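Local structure of DUF1214 domain-containing protein (Burkholderia cenocepacia, 6ANS) at residues Tyr111-Val116 with Thr188-Val193. The protein is of unknown function; it belongs to the DUF1214 family and holds a sodium ion and a phosphate in the crystal. Sequence-based numbering, arbitrary orientation.
Sequences YQYARV and TNALLV. With PO4 (phosphate ion), chain E.
Q112 and V193 trade two backbone hydrogen bonds, as do A114 and L191. Both are hydrogen-bonded pairs of an antiparallel ladder; Y113–L192 is the non-hydrogen-bonded pair between them, and R115–A190 comes next. The link from V193 N to Q112 O is short (2.7 Å) and nearly straight. At the far end V116 N reaches N189 O at 3.0 Å, but from above the carbonyl plane. There N189 and A190 both face Q139 of the next strand, a classic beta bulge.

On the face shared by Y113, R115, A190 and L192, the Y113 side chain slants off the sheet toward the R115 end. CG lies anti to the backbone N (chi1 180°), and A190 CB lies 3.4 Å from Y113 CZ. Bends at chi2 and chi3 bring the R115 guanidinium beside the phenol, and NH1 donates to Y113 OH at 2.9 Å. N189 lays its amide over one face of that guanidinium, the planes 26° apart. N189 ND2 bonds to G141 O. On the other face, Q112 CB meets V193 CB at 4.0 Å, and V116 CG2 packs on the backbone of N189 and A190.

Y111 OH donates to phosphate O3, near the ring plane, at 2.6 Å. The ion, probably from the crystallisation liquor, is also hydrogen-bonded by Y278, R194 and R366.

Strand 109-115 is an outer strand of the four-stranded antiparallel sheet, and 188-196 and 133-140 follow inward. Helix 60-83 packs on Y113 and R115 through M80. Strand 207-212 covers the opposite face, with L208 against Q112 and V193 and I210 against A114 and V116.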
loop_
_atom_site.group_PDB
_atom_site.type_symbol
_atom_site.label_atom_id
_atom_site.label_comp_id
_atom_site.label_asym_id
_atom_site.label_seq_id
_atom_site.Cartn_x
_atom_site.Cartn_y
_atom_site.Cartn_z
ATOM N N TYR A 111 5.917 8.985 -7.470
ATOM C CA TYR A 111 5.532 9.990 -6.492
ATOM C C TYR A 111 5.939 9.518 -5.112
ATOM O O TYR A 111 5.746 8.347 -4.760
ATOM C CB TYR A 111 4.024 10.243 -6.474
ATOM C CG TYR A 111 3.430 10.911 -7.680
ATOM C CD1 TYR A 111 3.484 12.298 -7.830
ATOM C CD2 TYR A 111 2.745 10.169 -8.640
ATOM C CE1 TYR A 111 2.908 12.924 -8.926
ATOM C CE2 TYR A 111 2.158 10.785 -9.740
ATOM C CZ TYR A 111 2.245 12.170 -9.871
ATOM O OH TYR A 111 1.668 12.787 -10.943
ATOM N N GLN A 112 6.440 10.447 -4.310
ATOM C CA GLN A 112 6.736 10.151 -2.920
ATOM C C GLN A 112 6.258 11.315 -2.075
ATOM O O GLN A 112 6.477 12.474 -2.427
ATOM C CB GLN A 112 8.224 9.913 -2.703
ATOM C CG GLN A 112 8.736 8.693 -3.455
ATOM C CD GLN A 112 10.173 8.412 -3.109
ATOM O OE1 GLN A 112 11.086 9.019 -3.660
ATOM N NE2 GLN A 112 10.376 7.540 -2.128
ATOM N N TYR A 113 5.632 10.997 -0.950
ATOM C CA TYR A 113 5.006 11.984 -0.092
ATOM C C TYR A 113 5.406 11.673 1.336
ATOM O O TYR A 113 5.389 10.509 1.754
ATOM C CB TYR A 113 3.473 11.928 -0.268
ATOM C CG TYR A 113 2.609 12.875 0.543
ATOM C CD1 TYR A 113 1.826 13.830 -0.091
ATOM C CD2 TYR A 113 2.528 12.785 1.928
ATOM C CE1 TYR A 113 1.001 14.682 0.628
ATOM C CE2 TYR A 113 1.699 13.641 2.659
ATOM C CZ TYR A 113 0.932 14.582 2.000
ATOM O OH TYR A 113 0.105 15.441 2.710
ATOM N N ALA A 114 5.758 12.710 2.085
ATOM C CA ALA A 114 5.966 12.579 3.518
ATOM C C ALA A 114 5.255 13.716 4.234
ATOM O O ALA A 114 5.330 14.877 3.808
ATOM C CB ALA A 114 7.452 12.585 3.881
ATOM N N ARG A 115 4.578 13.377 5.327
ATOM C CA ARG A 115 4.044 14.395 6.217
ATOM C C ARG A 115 5.183 15.007 7.001
ATOM O O ARG A 115 6.045 14.300 7.519
ATOM C CB ARG A 115 3.014 13.811 7.184
ATOM C CG ARG A 115 1.739 13.312 6.539
ATOM C CD ARG A 115 0.969 14.454 5.891
ATOM N NE ARG A 115 0.280 15.319 6.839
ATOM C CZ ARG A 115 -0.760 16.076 6.502
ATOM N NH1 ARG A 115 -1.209 16.051 5.250
ATOM N NH2 ARG A 115 -1.351 16.857 7.398
ATOM N N VAL A 116 5.201 16.332 7.073
ATOM C CA VAL A 116 6.199 17.036 7.846
ATOM C C VAL A 116 5.472 18.091 8.676
ATOM O O VAL A 116 4.296 18.380 8.461
ATOM C CB VAL A 116 7.287 17.657 6.940
ATOM C CG1 VAL A 116 8.075 16.563 6.197
ATOM C CG2 VAL A 116 6.653 18.593 5.931
ATOM N N THR A 188 3.324 24.488 6.710
ATOM C CA THR A 188 3.712 23.433 5.785
ATOM C C THR A 188 3.504 22.089 6.459
ATOM O O THR A 188 3.857 21.911 7.627
ATOM C CB THR A 188 5.174 23.585 5.367
ATOM O OG1 THR A 188 5.341 24.802 4.631
ATOM C CG2 THR A 188 5.615 22.383 4.517
ATOM N N ASN A 189 2.911 21.147 5.730
ATOM C CA ASN A 189 2.657 19.827 6.303
ATOM C C ASN A 189 2.995 18.659 5.390
ATOM O O ASN A 189 2.777 17.510 5.793
ATOM C CB ASN A 189 1.181 19.715 6.755
ATOM C CG ASN A 189 0.192 19.856 5.602
ATOM O OD1 ASN A 189 0.526 19.665 4.423
ATOM N ND2 ASN A 189 -1.031 20.228 5.940
ATOM N N ALA A 190 3.509 18.897 4.183
ATOM C CA ALA A 190 3.834 17.796 3.284
ATOM C C ALA A 190 5.040 18.129 2.408
ATOM O O ALA A 190 5.277 19.284 2.045
ATOM C CB ALA A 190 2.656 17.434 2.378
ATOM N N LEU A 191 5.781 17.086 2.060
ATOM C CA LEU A 191 6.797 17.137 1.029
ATOM C C LEU A 191 6.363 16.201 -0.087
ATOM O O LEU A 191 6.105 15.015 0.156
ATOM C CB LEU A 191 8.162 16.726 1.576
ATOM C CG LEU A 191 9.185 16.398 0.481
ATOM C CD1 LEU A 191 9.637 17.668 -0.252
ATOM C CD2 LEU A 191 10.363 15.637 1.068
ATOM N N LEU A 192 6.289 16.724 -1.306
ATOM C CA LEU A 192 5.856 15.936 -2.451
ATOM C C LEU A 192 7.001 15.853 -3.447
ATOM O O LEU A 192 7.418 16.874 -4.003
ATOM C CB LEU A 192 4.609 16.541 -3.100
ATOM C CG LEU A 192 4.079 15.745 -4.291
ATOM C CD1 LEU A 192 3.869 14.260 -3.932
ATOM C CD2 LEU A 192 2.795 16.391 -4.780
ATOM N N VAL A 193 7.508 14.645 -3.660
ATOM C CA VAL A 193 8.643 14.406 -4.541
ATOM C C VAL A 193 8.115 13.833 -5.843
ATOM O O VAL A 193 7.304 12.894 -5.828
ATOM C CB VAL A 193 9.657 13.444 -3.904
ATOM C CG1 VAL A 193 10.890 13.270 -4.832
ATOM C CG2 VAL A 193 10.042 13.879 -2.503
HETATM P P PO4 E . 1.595 16.110 -11.969
HETATM O O1 PO4 E . 2.371 16.474 -13.212
HETATM O O2 PO4 E . 0.379 15.360 -12.413
HETATM O O3 PO4 E . 2.424 15.275 -11.025
HETATM O O4 PO4 E . 1.227 17.404 -11.287
#